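Local coordinates for protein putative aminotransferase (Actinomadura melliaura, PDB 4ZWV) that probably works as a pyridoxal 5'-phosphate-dependent sugar aminotransferase in making the aminopentose of the indolocarbazole AT2433, at residues V54-G57 and T58-L61; R214-G218 and I219-A223; P81-F84 and E85-W89; G32-V35 and A36-E39; R171-L175 and G176-N180. One frame throughout, in Å; residues are numbered along the deposited sequence.

In the fold
Five local arrangements illustrate how turns and helix starts are built in an aminotransferase fold; of these, contact 1 holds cofactor-binding residues. Along the chain they run contact 4, contact 1, contact 3, contact 5 and contact 2. Contacts 1 and 3, with centres about 14 Å apart, begin helices 57-66 and 85-93, and Thr58 packs against Ala86 between them. Contact 4 begins helix 33-46 and is tied to contact 2, centre to centre about 16 Å away, by the Arg215-Glu39 salt bridge. Contact 5 lies about 20 Å from contact 1 between centres and leads into strand 181-185 of the large mixed sheet. Contacts 1, 2 and 3 also touch the second subunit, where Tyr217 of one chain meets Thr58 and Phe84 of the other.

Contact 1: residues V54-G57 and T58-L61; sequences VHSG and TSGL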
loop_
_atom_site.group_PDB
_atom_site.type_symbol
_atom_site.label_atom_id
_atom_site.label_comp_id
_atom_site.label_asym_id
_atom_site.label_seq_id
_atom_site.Cartn_x
_atom_site.Cartn_y
_atom_site.Cartn_z
ATOM N N VAL A 54 -0.665 10.157 -0.024
ATOM C CA VAL A 54 -0.241 8.779 -0.205
ATOM C C VAL A 54 -1.246 7.823 0.439
ATOM O O VAL A 54 -2.154 8.242 1.146
ATOM C CB VAL A 54 1.176 8.547 0.385
ATOM C CG1 VAL A 54 2.223 9.257 -0.454
ATOM C CG2 VAL A 54 1.253 8.989 1.837
ATOM N N HIS A 55 -1.072 6.531 0.177
ATOM C CA HIS A 55 -1.976 5.483 0.637
ATOM C C HIS A 55 -2.113 5.390 2.158
ATOM O O HIS A 55 -3.178 5.079 2.682
ATOM C CB HIS A 55 -1.471 4.139 0.055
ATOM C CG HIS A 55 -1.787 2.933 0.887
ATOM N ND1 HIS A 55 -0.807 2.210 1.539
ATOM C CD2 HIS A 55 -2.955 2.305 1.153
ATOM C CE1 HIS A 55 -1.361 1.194 2.174
ATOM N NE2 HIS A 55 -2.665 1.230 1.959
ATOM N N SER A 56 -1.008 5.639 2.845
ATOM C CA SER A 56 -0.911 5.452 4.284
ATOM C C SER A 56 0.356 6.135 4.748
ATOM O O SER A 56 1.235 6.444 3.938
ATOM C CB SER A 56 -0.870 3.961 4.641
ATOM O OG SER A 56 0.286 3.368 4.053
ATOM N N GLY A 57 0.479 6.319 6.052
ATOM C CA GLY A 57 1.731 6.797 6.615
ATOM C C GLY A 57 2.857 5.844 6.264
ATOM O O GLY A 57 3.969 6.266 5.951
ATOM N N THR A 58 2.557 4.547 6.297
ATOM C CA THR A 58 3.557 3.537 5.990
ATOM C C THR A 58 4.079 3.707 4.568
ATOM O O THR A 58 5.292 3.721 4.344
ATOM C CB THR A 58 2.977 2.136 6.190
ATOM O OG1 THR A 58 2.515 2.026 7.547
ATOM C CG2 THR A 58 4.030 1.076 5.916
ATOM N N SER A 59 3.172 3.881 3.610
ATOM C CA SER A 59 3.600 4.118 2.234
ATOM C C SER A 59 4.369 5.437 2.100
ATOM O O SER A 59 5.328 5.518 1.322
ATOM C CB SER A 59 2.396 4.091 1.290
ATOM O OG SER A 59 1.942 2.748 1.130
ATOM N N GLY A 60 3.984 6.453 2.877
ATOM C CA GLY A 60 4.719 7.702 2.872
ATOM C C GLY A 60 6.163 7.523 3.326
ATOM O O GLY A 60 7.091 8.083 2.726
ATOM N N LEU A 61 6.352 6.723 4.370
ATOM C CA LEU A 61 7.704 6.428 4.869
ATOM C C LEU A 61 8.514 5.634 3.837
ATOM O O LEU A 61 9.687 5.908 3.625
ATOM C CB LEU A 61 7.633 5.647 6.184
ATOM C CG LEU A 61 7.123 6.416 7.404
ATOM C CD1 LEU A 61 6.821 5.451 8.546
ATOM C CD2 LEU A 61 8.148 7.471 7.838
#
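His55 and Ser59 open the polar part of this contact, with ND1 of the imidazole 2.8 Å from Ser59 OG. The hydrogen bond is nearly straight, at 168°, and the hydroxyl comes to the ring at its edge, near the plane. Ser59 is held a second time through its backbone: its N-H donates to Ser56 OG over 3.0 Å, a capping bond that places Ser56 at the N-cap. Ser56 makes this possible by lodging OG between its own backbone N and carbonyl carbon (chi1 62°), which turns the hydroxyl toward the first helical turn.

Backbone bonds complete the start of the helix. Gly60 N donates to Ser56 O at 2.9 Å, and Leu61 N donates to Gly57 O at the same distance of 2.9 Å. Leu61 CG rests in van der Waals contact on that same carbonyl, 3.5 Å from Gly57 O.

Apolar contacts are fewer. Val54 CG2 approaches Gly60 CA to 3.8 Å, close to the backbone because Gly60 carries no side chain.

Beyond the two segments, Gly57 N and Thr58 OG1 bind OP1 and OP2 of the pyridoxal phosphate-lysine at position 190. Thr58 OG1 also hydrogen-bonds Tyr217 OH of the second subunit, and the His55 ring meets His55 of that subunit. A phosphate bound at the N-terminus of a helix, with the helix dipole probably helping to hold its charge, is typical of the cofactor site of fold type I pyridoxal phosphate enzymes, the fold to which this family belongs.

Contact 2: residues R214-G218 and I219-A223; sequences RRFYG and IDRTA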
loop_
_atom_site.group_PDB
_atom_site.type_symbol
_atom_site.label_atom_id
_atom_site.label_comp_id
_atom_site.label_asym_id
_atom_site.label_seq_id
_atom_site.Cartn_x
_atom_site.Cartn_y
_atom_site.Cartn_z
ATOM N N ARG A 214 6.848 9.055 -8.337
ATOM C CA ARG A 214 7.115 7.727 -7.808
ATOM C C ARG A 214 5.986 7.179 -6.943
ATOM O O ARG A 214 5.925 5.977 -6.725
ATOM C CB ARG A 214 8.427 7.721 -7.024
ATOM C CG ARG A 214 9.636 8.098 -7.891
ATOM C CD ARG A 214 10.943 7.831 -7.158
ATOM N NE ARG A 214 11.241 6.406 -7.180
ATOM C CZ ARG A 214 12.371 5.857 -6.746
ATOM N NH1 ARG A 214 13.336 6.610 -6.237
ATOM N NH2 ARG A 214 12.534 4.542 -6.815
ATOM N N ARG A 215 5.064 8.029 -6.496
ATOM C CA ARG A 215 3.948 7.511 -5.716
ATOM C C ARG A 215 2.978 6.697 -6.574
ATOM O O ARG A 215 2.146 5.978 -6.033
ATOM C CB ARG A 215 3.192 8.640 -5.023
ATOM C CG ARG A 215 2.358 9.458 -5.965
ATOM C CD ARG A 215 1.458 10.413 -5.209
ATOM N NE ARG A 215 0.890 11.350 -6.162
ATOM C CZ ARG A 215 0.173 12.414 -5.837
ATOM N NH1 ARG A 215 -0.100 12.686 -4.559
ATOM N NH2 ARG A 215 -0.286 13.191 -6.804
ATOM N N PHE A 216 3.067 6.822 -7.898
ATOM C CA PHE A 216 2.251 6.022 -8.810
ATOM C C PHE A 216 3.157 5.441 -9.898
ATOM O O PHE A 216 3.115 5.858 -11.065
ATOM C CB PHE A 216 1.101 6.841 -9.424
ATOM C CG PHE A 216 0.165 6.012 -10.271
ATOM C CD1 PHE A 216 -0.719 5.129 -9.677
ATOM C CD2 PHE A 216 0.193 6.099 -11.654
ATOM C CE1 PHE A 216 -1.573 4.345 -10.447
ATOM C CE2 PHE A 216 -0.655 5.321 -12.436
ATOM C CZ PHE A 216 -1.542 4.442 -11.827
ATOM N N TYR A 217 4.005 4.508 -9.475
ATOM C CA TYR A 217 4.828 3.691 -10.368
ATOM C C TYR A 217 5.849 4.469 -11.186
ATOM O O TYR A 217 6.463 3.898 -12.082
ATOM C CB TYR A 217 3.948 2.903 -11.337
ATOM C CG TYR A 217 2.889 2.048 -10.689
ATOM C CD1 TYR A 217 3.227 0.880 -10.012
ATOM C CD2 TYR A 217 1.555 2.408 -10.763
ATOM C CE1 TYR A 217 2.243 0.075 -9.421
ATOM C CE2 TYR A 217 0.558 1.618 -10.176
ATOM C CZ TYR A 217 0.919 0.455 -9.513
ATOM O OH TYR A 217 -0.072 -0.336 -8.965
ATOM N N GLY A 218 6.041 5.758 -10.897
ATOM C CA GLY A 218 6.890 6.562 -11.768
ATOM C C GLY A 218 6.207 6.985 -13.060
ATOM O O GLY A 218 6.861 7.484 -13.991
ATOM N N ILE A 219 4.898 6.779 -13.132
ATOM C CA ILE A 219 4.116 7.105 -14.325
ATOM C C ILE A 219 3.511 8.502 -14.210
ATOM O O ILE A 219 2.774 8.799 -13.265
ATOM C CB ILE A 219 2.997 6.059 -14.553
ATOM C CG1 ILE A 219 3.614 4.680 -14.841
ATOM C CG2 ILE A 219 2.082 6.486 -15.698
ATOM C CD1 ILE A 219 2.607 3.531 -14.903
ATOM N N ASP A 220 3.852 9.358 -15.170
ATOM C CA ASP A 220 3.247 10.679 -15.305
ATOM C C ASP A 220 1.786 10.492 -15.719
ATOM O O ASP A 220 1.495 10.087 -16.839
ATOM C CB ASP A 220 4.028 11.497 -16.341
ATOM C CG ASP A 220 3.494 12.905 -16.512
ATOM O OD1 ASP A 220 2.388 13.206 -16.021
ATOM O OD2 ASP A 220 4.199 13.716 -17.149
ATOM N N ARG A 221 0.871 10.810 -14.812
ATOM C CA ARG A 221 -0.538 10.522 -15.054
ATOM C C ARG A 221 -1.173 11.454 -16.085
ATOM O O ARG A 221 -2.285 11.205 -16.544
ATOM C CB ARG A 221 -1.313 10.570 -13.737
ATOM C CG ARG A 221 -0.940 9.413 -12.801
ATOM C CD ARG A 221 -1.618 9.532 -11.442
ATOM N NE ARG A 221 -3.076 9.542 -11.562
ATOM C CZ ARG A 221 -3.835 8.454 -11.533
ATOM N NH1 ARG A 221 -3.282 7.255 -11.391
ATOM N NH2 ARG A 221 -5.156 8.567 -11.642
ATOM N N THR A 222 -0.458 12.504 -16.473
ATOM C CA THR A 222 -0.941 13.374 -17.546
ATOM C C THR A 222 -0.568 12.855 -18.938
ATOM O O THR A 222 -1.075 13.352 -19.948
ATOM C CB THR A 222 -0.404 14.815 -17.401
ATOM O OG1 THR A 222 0.998 14.850 -17.688
ATOM C CG2 THR A 222 -0.640 15.347 -15.986
ATOM N N ALA A 223 0.295 11.847 -18.999
ATOM C CA ALA A 223 0.770 11.329 -20.284
ATOM C C ALA A 223 -0.250 10.451 -21.005
ATOM O O ALA A 223 -1.200 9.952 -20.401
ATOM C CB ALA A 223 2.068 10.551 -20.086
HETATM O O HOH W 1 6.072 8.607 -16.911
#
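Phe216 and Arg221 form a cation-pi pair beside a type I' beta turn, which runs from Phe216 to Ile219 and is closed by Ile219 N donating to Phe216 O at 2.9 Å. Arg221 supplies the longer arm. Its CB stays clear of the ring, but CG comes within 3.7 Å of Phe216 CD2, and CD follows along the same rim at 3.9 Å from that atom. The chain then bends at the CG-CD bond (chi3 60°), and the bend brings the guanidinium over the aromatic face. Arg221 CZ ends 4.5 Å from the centroid of the Phe216 ring and only 8° off its normal. Arg221 NH1 reaches furthest in, standing 3.2 Å above the Phe216 plane over the ring centre. Since ring and guanidinium planes are 82° apart, the group stands edge-on to the face instead of stacking on it. Its other terminal nitrogen, NH2, has a weak hydrogen bond to Gln31 O.

The opposite face of Phe216 is covered by Tyr217 CD2. Tyr217 O accepts from Trp89 NE1 of the second subunit, and Tyr217 CB packs against the CD1 end of Ile219. A water accepts from Asp220 N and donates to Gly218 O, bridging the two segments. Next to it Asp220 forms an Asx turn: OD1 receives Thr222 N at 3.0 Å and Thr222 OG1 at 2.7 Å, both from the same face of the carboxylate.

Contact 3: residues P81-F84 and E85-W89; sequences PLTF and EATNW
Phe84 and Thr83 carry the close part of this junction, where a loop turns into helix 85-93. Phe84 O accepts from Thr87 N at 3.1 Å, with the donor well above the carbonyl plane. The phenyl ring of Phe84, its CG anti to the backbone N (chi1 -179°), folds beside the start of the helix, and CD2 comes within 3.6 Å of Ala86 CB. Glu85 OE1 lies 3.5 Å from Phe84 CD1, near the opposite ortho carbon, with carboxylate and ring planes 88° apart. Thr83 was modelled in two conformers, and in one of them it adds a hydroxyl bond, Thr83 OG1 donating to Thr87 OG1 over 2.9 Å.

Packing is slacker toward Pro81, whose CA comes no nearer to Asn88 ND2 than 4.1 Å. Phe84 is the partly exposed residue among otherwise buried neighbours, and its ring meets Tyr217 of the second subunit edge-to-face.

Polar ends are bound further out. Glu85 OE2 bonds Tyr230 OH of the second subunit, Asn88 OD1 bonds Ser79 OG, and Thr87 OG1 bonds Asp161 OD2. In the conformer where Thr83 donates to Thr87, Thr87 would probably pass its own proton to Asp161, so the buried hydroxyls would form a directed chain ending on a carboxylate.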
loop_
_atom_site.group_PDB
_atom_site.type_symbol
_atom_site.label_atom_id
_atom_site.label_comp_id
_atom_site.label_asym_id
_atom_site.label_seq_id
_atom_site.Cartn_x
_atom_site.Cartn_y
_atom_site.Cartn_z
ATOM N N PRO A 81 13.347 2.234 18.911
ATOM C CA PRO A 81 12.367 1.148 18.889
ATOM C C PRO A 81 11.054 1.485 19.580
ATOM O O PRO A 81 10.125 0.682 19.495
ATOM C CB PRO A 81 13.078 0.009 19.621
ATOM C CG PRO A 81 14.048 0.683 20.526
ATOM C CD PRO A 81 14.425 2.004 19.895
ATOM N N LEU A 82 10.970 2.641 20.230
ATOM C CA LEU A 82 9.732 3.045 20.885
ATOM C C LEU A 82 8.880 3.785 19.862
ATOM O O LEU A 82 8.788 5.020 19.849
ATOM C CB LEU A 82 10.018 3.898 22.118
ATOM C CG LEU A 82 8.768 4.215 22.946
ATOM C CD1 LEU A 82 8.162 2.932 23.496
ATOM C CD2 LEU A 82 9.089 5.171 24.077
ATOM N N THR A 83 8.250 3.009 18.993
ATOM C CA THR A 83 7.367 3.554 17.980
ATOM C C THR A 83 6.491 2.431 17.457
ATOM O O THR A 83 6.636 1.275 17.876
ATOM C CB THR A 83 8.150 4.210 16.821
ATOM O OG1 THR A 83 7.235 4.786 15.875
ATOM C CG2 THR A 83 9.035 3.198 16.125
ATOM N N PHE A 84 5.569 2.774 16.566
ATOM C CA PHE A 84 4.746 1.764 15.918
ATOM C C PHE A 84 5.638 1.037 14.915
ATOM O O PHE A 84 6.555 1.632 14.344
ATOM C CB PHE A 84 3.528 2.385 15.231
ATOM C CG PHE A 84 2.639 1.378 14.561
ATOM C CD1 PHE A 84 2.036 0.374 15.301
ATOM C CD2 PHE A 84 2.403 1.440 13.194
ATOM C CE1 PHE A 84 1.214 -0.563 14.698
ATOM C CE2 PHE A 84 1.577 0.508 12.582
ATOM C CZ PHE A 84 0.984 -0.497 13.336
ATOM N N GLU A 85 5.368 -0.249 14.705
ATOM C CA GLU A 85 6.258 -1.092 13.908
ATOM C C GLU A 85 6.486 -0.570 12.488
ATOM O O GLU A 85 7.556 -0.785 11.918
ATOM C CB GLU A 85 5.720 -2.523 13.846
ATOM C CG GLU A 85 6.009 -3.373 15.090
ATOM C CD GLU A 85 5.040 -3.130 16.245
ATOM O OE1 GLU A 85 4.151 -2.253 16.147
ATOM O OE2 GLU A 85 5.162 -3.855 17.257
ATOM N N ALA A 86 5.496 0.112 11.924
ATOM C CA ALA A 86 5.622 0.655 10.569
ATOM C C ALA A 86 6.888 1.480 10.368
ATOM O O ALA A 86 7.522 1.391 9.318
ATOM C CB ALA A 86 4.410 1.507 10.231
ATOM N N THR A 87 7.248 2.282 11.370
ATOM C CA THR A 87 8.417 3.150 11.275
ATOM C C THR A 87 9.654 2.349 10.918
ATOM O O THR A 87 10.433 2.700 10.030
ATOM C CB THR A 87 8.680 3.872 12.606
ATOM O OG1 THR A 87 7.491 4.555 13.020
ATOM C CG2 THR A 87 9.829 4.861 12.459
ATOM N N ASN A 88 9.809 1.235 11.610
ATOM C CA ASN A 88 11.011 0.438 11.474
ATOM C C ASN A 88 10.911 -0.628 10.403
ATOM O O ASN A 88 11.909 -0.955 9.763
ATOM C CB ASN A 88 11.352 -0.165 12.833
ATOM C CG ASN A 88 11.804 0.903 13.789
ATOM O OD1 ASN A 88 12.676 1.681 13.429
ATOM N ND2 ASN A 88 11.170 1.015 14.965
ATOM N N TRP A 89 9.718 -1.165 10.167
ATOM C CA TRP A 89 9.628 -2.157 9.112
ATOM C C TRP A 89 9.804 -1.515 7.733
ATOM O O TRP A 89 10.283 -2.176 6.809
ATOM C CB TRP A 89 8.303 -2.912 9.185
ATOM C CG TRP A 89 8.087 -3.817 10.412
ATOM C CD1 TRP A 89 6.955 -4.544 10.651
ATOM C CD2 TRP A 89 8.979 -4.096 11.533
ATOM N NE1 TRP A 89 7.067 -5.247 11.826
ATOM C CE2 TRP A 89 8.292 -4.991 12.389
ATOM C CE3 TRP A 89 10.276 -3.684 11.894
ATOM C CZ2 TRP A 89 8.854 -5.484 13.576
ATOM C CZ3 TRP A 89 10.831 -4.170 13.087
ATOM C CH2 TRP A 89 10.119 -5.058 13.911
#

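Contact 4: residues G32-V35 and A36-E39; sequences GPRV and AEFE
Gly32 O receives Ala36 N at 3.1 Å, and three further bonds of the same i to i+4 kind, reaching Glu37, Phe38 and Glu39, wind up the first turns of helix 33-46. On the flank, Arg34 and Glu37 lie side by side and point the same way. In a salt bridge one turn apart (i to i+3), Arg34 NE and NH1 both donate to Glu37 OE1, at 2.9 and 3.1 Å. NE comes nearly along the C-O axis, NH1 from the anti side, 33° out of the carboxylate plane. Guanidinium and carboxylate planes are 81° apart, yet OE1 stays close to the guanidinium plane. The arginine chain bends at chi2 (-75°) and again at chi3 to bring its end back, while Glu37 remains extended beyond CG.

On another flank of the helix, Glu39 runs beside Val35, its CG 3.3 Å from Val35 O and its OE2 3.7 Å from Val35 CG1. OE2 is bound by Ser53 OG and by Arg215 NH1. At the helix start, Asp243 accepts from the backbone N of Gly32, Arg34 and Val35.

Arg19 takes the other oxygen of Glu37, OE2. A carboxylate shared between two arginines probably remains ionised and joins helix 16-26 to this one.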
loop_
_atom_site.group_PDB
_atom_site.type_symbol
_atom_site.label_atom_id
_atom_site.label_comp_id
_atom_site.label_asym_id
_atom_site.label_seq_id
_atom_site.Cartn_x
_atom_site.Cartn_y
_atom_site.Cartn_z
ATOM N N GLY A 32 -7.853 11.662 -8.442
ATOM C CA GLY A 32 -8.379 12.707 -9.300
ATOM C C GLY A 32 -8.669 14.004 -8.567
ATOM O O GLY A 32 -7.859 14.463 -7.752
ATOM N N PRO A 33 -9.839 14.602 -8.836
ATOM C CA PRO A 33 -10.133 15.935 -8.300
ATOM C C PRO A 33 -10.278 15.999 -6.785
ATOM O O PRO A 33 -9.947 17.043 -6.219
ATOM C CB PRO A 33 -11.458 16.312 -8.987
ATOM C CG PRO A 33 -12.045 15.017 -9.441
ATOM C CD PRO A 33 -10.878 14.131 -9.770
ATOM N N ARG A 34 -10.741 14.939 -6.130
ATOM C CA ARG A 34 -10.859 15.015 -4.676
ATOM C C ARG A 34 -9.475 14.999 -4.028
ATOM O O ARG A 34 -9.237 15.704 -3.057
ATOM C CB ARG A 34 -11.721 13.876 -4.117
ATOM C CG ARG A 34 -13.152 13.816 -4.678
ATOM C CD ARG A 34 -14.071 14.908 -4.112
ATOM N NE ARG A 34 -13.745 16.244 -4.590
ATOM C CZ ARG A 34 -14.033 16.706 -5.801
ATOM N NH1 ARG A 34 -13.689 17.941 -6.133
ATOM N NH2 ARG A 34 -14.651 15.935 -6.686
ATOM N N VAL A 35 -8.566 14.196 -4.577
ATOM C CA VAL A 35 -7.188 14.199 -4.103
ATOM C C VAL A 35 -6.583 15.591 -4.252
ATOM O O VAL A 35 -5.942 16.091 -3.332
ATOM C CB VAL A 35 -6.337 13.164 -4.856
ATOM C CG1 VAL A 35 -4.835 13.445 -4.655
ATOM C CG2 VAL A 35 -6.687 11.767 -4.401
ATOM N N ALA A 36 -6.801 16.221 -5.403
ATOM C CA ALA A 36 -6.286 17.573 -5.629
ATOM C C ALA A 36 -6.870 18.566 -4.622
ATOM O O ALA A 36 -6.144 19.394 -4.073
ATOM C CB ALA A 36 -6.581 18.024 -7.053
ATOM N N GLU A 37 -8.171 18.458 -4.367
ATOM C CA GLU A 37 -8.859 19.329 -3.415
ATOM C C GLU A 37 -8.311 19.151 -1.996
ATOM O O GLU A 37 -8.058 20.119 -1.276
ATOM C CB GLU A 37 -10.371 19.049 -3.442
ATOM C CG GLU A 37 -11.190 19.955 -2.523
ATOM C CD GLU A 37 -12.666 19.611 -2.473
ATOM O OE1 GLU A 37 -13.111 18.710 -3.217
ATOM O OE2 GLU A 37 -13.388 20.250 -1.678
ATOM N N PHE A 38 -8.111 17.898 -1.606
ATOM C CA PHE A 38 -7.602 17.572 -0.286
ATOM C C PHE A 38 -6.161 18.068 -0.119
ATOM O O PHE A 38 -5.820 18.679 0.896
ATOM C CB PHE A 38 -7.709 16.055 -0.088
ATOM C CG PHE A 38 -7.409 15.573 1.304
ATOM C CD1 PHE A 38 -7.978 16.181 2.409
ATOM C CD2 PHE A 38 -6.597 14.461 1.501
ATOM C CE1 PHE A 38 -7.722 15.713 3.683
ATOM C CE2 PHE A 38 -6.336 13.982 2.780
ATOM C CZ PHE A 38 -6.896 14.616 3.877
ATOM N N GLU A 39 -5.321 17.824 -1.123
ATOM C CA GLU A 39 -3.946 18.313 -1.071
ATOM C C GLU A 39 -3.888 19.833 -0.939
ATOM O O GLU A 39 -3.099 20.348 -0.152
ATOM C CB GLU A 39 -3.163 17.851 -2.297
ATOM C CG GLU A 39 -2.802 16.382 -2.220
ATOM C CD GLU A 39 -2.112 15.884 -3.473
ATOM O OE1 GLU A 39 -2.126 16.618 -4.481
ATOM O OE2 GLU A 39 -1.576 14.752 -3.455
#

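Contact 5: residues R171-L175 and G176-N180; sequences RGVPL and GSHGN
Ser177 OG donates to a water at 2.7 Å, and that water in turn gives a hydrogen to Leu175 O at 2.9 Å, so a solvent molecule spans the turn. The direct link is backbone to backbone: Ser177 N donates to Pro174 O at 3.2 Å, closing a type II beta turn with Leu175 and Gly176 at its corners. Gly176 takes the positive phi of 106° that this turn needs at its third position.

Around it the His178 ring packs against Val173 and Leu175. Val173 CG1, set anti to its own backbone N (chi1 173°), sits over one face in a CH-pi contact, 3.8 Å from the ring centroid and 22° off the normal. His178 CE1 points at the backbone, 3.1 Å from Val173 O, and Leu175 CD2 approaches the same carbon to 3.9 Å. The polar end of the ring is engaged as well, because NE2 hydrogen-bonds Tyr170 O.

Leu175 buries its side chain against Leu138 and Ala165, while Asn48 holds Gly176 O. The arrangement is a type II turn that begins at the end of strand 173-174, the second strand of a hairpin with 169-170, and leads toward strand 181-185 of the central sheet.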
loop_
_atom_site.group_PDB
_atom_site.type_symbol
_atom_site.label_atom_id
_atom_site.label_comp_id
_atom_site.label_asym_id
_atom_site.label_seq_id
_atom_site.Cartn_x
_atom_site.Cartn_y
_atom_site.Cartn_z
ATOM N N ARG A 171 8.479 25.490 18.004
ATOM C CA ARG A 171 9.063 26.824 17.976
ATOM C C ARG A 171 8.364 27.732 16.971
ATOM O O ARG A 171 8.990 28.509 16.250
ATOM C CB ARG A 171 10.570 26.726 17.733
ATOM C CG ARG A 171 11.233 26.115 18.961
ATOM C CD ARG A 171 12.741 26.181 18.982
ATOM N NE ARG A 171 13.209 25.530 20.205
ATOM C CZ ARG A 171 14.472 25.191 20.452
ATOM N NH1 ARG A 171 15.420 25.448 19.563
ATOM N NH2 ARG A 171 14.776 24.592 21.596
ATOM N N GLY A 172 7.037 27.656 16.976
ATOM C CA GLY A 172 6.225 28.614 16.248
ATOM C C GLY A 172 6.043 28.268 14.787
ATOM O O GLY A 172 5.490 29.065 14.026
ATOM N N VAL A 173 6.497 27.076 14.408
ATOM C CA VAL A 173 6.461 26.617 13.029
ATOM C C VAL A 173 5.754 25.266 12.993
ATOM O O VAL A 173 6.109 24.351 13.739
ATOM C CB VAL A 173 7.882 26.504 12.445
ATOM C CG1 VAL A 173 7.861 25.865 11.052
ATOM C CG2 VAL A 173 8.548 27.879 12.410
ATOM N N PRO A 174 4.740 25.130 12.124
ATOM C CA PRO A 174 4.034 23.847 12.017
ATOM C C PRO A 174 4.953 22.723 11.575
ATOM O O PRO A 174 5.834 22.935 10.728
ATOM C CB PRO A 174 2.972 24.111 10.941
ATOM C CG PRO A 174 3.510 25.279 10.156
ATOM C CD PRO A 174 4.260 26.122 11.149
ATOM N N LEU A 175 4.761 21.530 12.126
ATOM C CA LEU A 175 5.447 20.377 11.557
ATOM C C LEU A 175 5.174 20.308 10.055
ATOM O O LEU A 175 4.065 20.628 9.596
ATOM C CB LEU A 175 5.020 19.074 12.233
ATOM C CG LEU A 175 5.354 18.933 13.718
ATOM C CD1 LEU A 175 5.001 17.525 14.170
ATOM C CD2 LEU A 175 6.838 19.252 13.989
ATOM N N GLY A 176 6.198 19.921 9.303
ATOM C CA GLY A 176 6.154 19.984 7.849
ATOM C C GLY A 176 6.989 21.124 7.278
ATOM O O GLY A 176 7.266 21.160 6.080
ATOM N N SER A 177 7.413 22.062 8.123
ATOM C CA SER A 177 8.096 23.256 7.634
ATOM C C SER A 177 9.448 23.494 8.295
ATOM O O SER A 177 9.901 24.639 8.394
ATOM C CB SER A 177 7.219 24.500 7.838
ATOM O OG SER A 177 6.090 24.483 6.978
ATOM N N HIS A 178 10.107 22.419 8.723
ATOM C CA HIS A 178 11.402 22.569 9.391
ATOM C C HIS A 178 12.564 22.074 8.524
ATOM O O HIS A 178 13.681 21.920 9.002
ATOM C CB HIS A 178 11.395 21.838 10.740
ATOM C CG HIS A 178 10.398 22.382 11.714
ATOM N ND1 HIS A 178 9.101 21.919 11.786
ATOM C CD2 HIS A 178 10.503 23.357 12.649
ATOM C CE1 HIS A 178 8.452 22.585 12.726
ATOM N NE2 HIS A 178 9.282 23.458 13.269
ATOM N N GLY A 179 12.312 21.852 7.237
ATOM C CA GLY A 179 13.390 21.510 6.324
ATOM C C GLY A 179 13.618 20.017 6.096
ATOM O O GLY A 179 14.532 19.638 5.354
ATOM N N ASN A 180 12.826 19.178 6.761
ATOM C CA ASN A 180 12.894 17.731 6.590
ATOM C C ASN A 180 11.647 17.212 5.904
ATOM O O ASN A 180 10.571 17.809 6.026
ATOM C CB ASN A 180 13.022 16.997 7.929
ATOM C CG ASN A 180 14.112 17.550 8.798
ATOM O OD1 ASN A 180 15.259 17.685 8.365
ATOM N ND2 ASN A 180 13.760 17.894 10.039
HETATM O O HOH W 2 4.186 22.619 7.488
#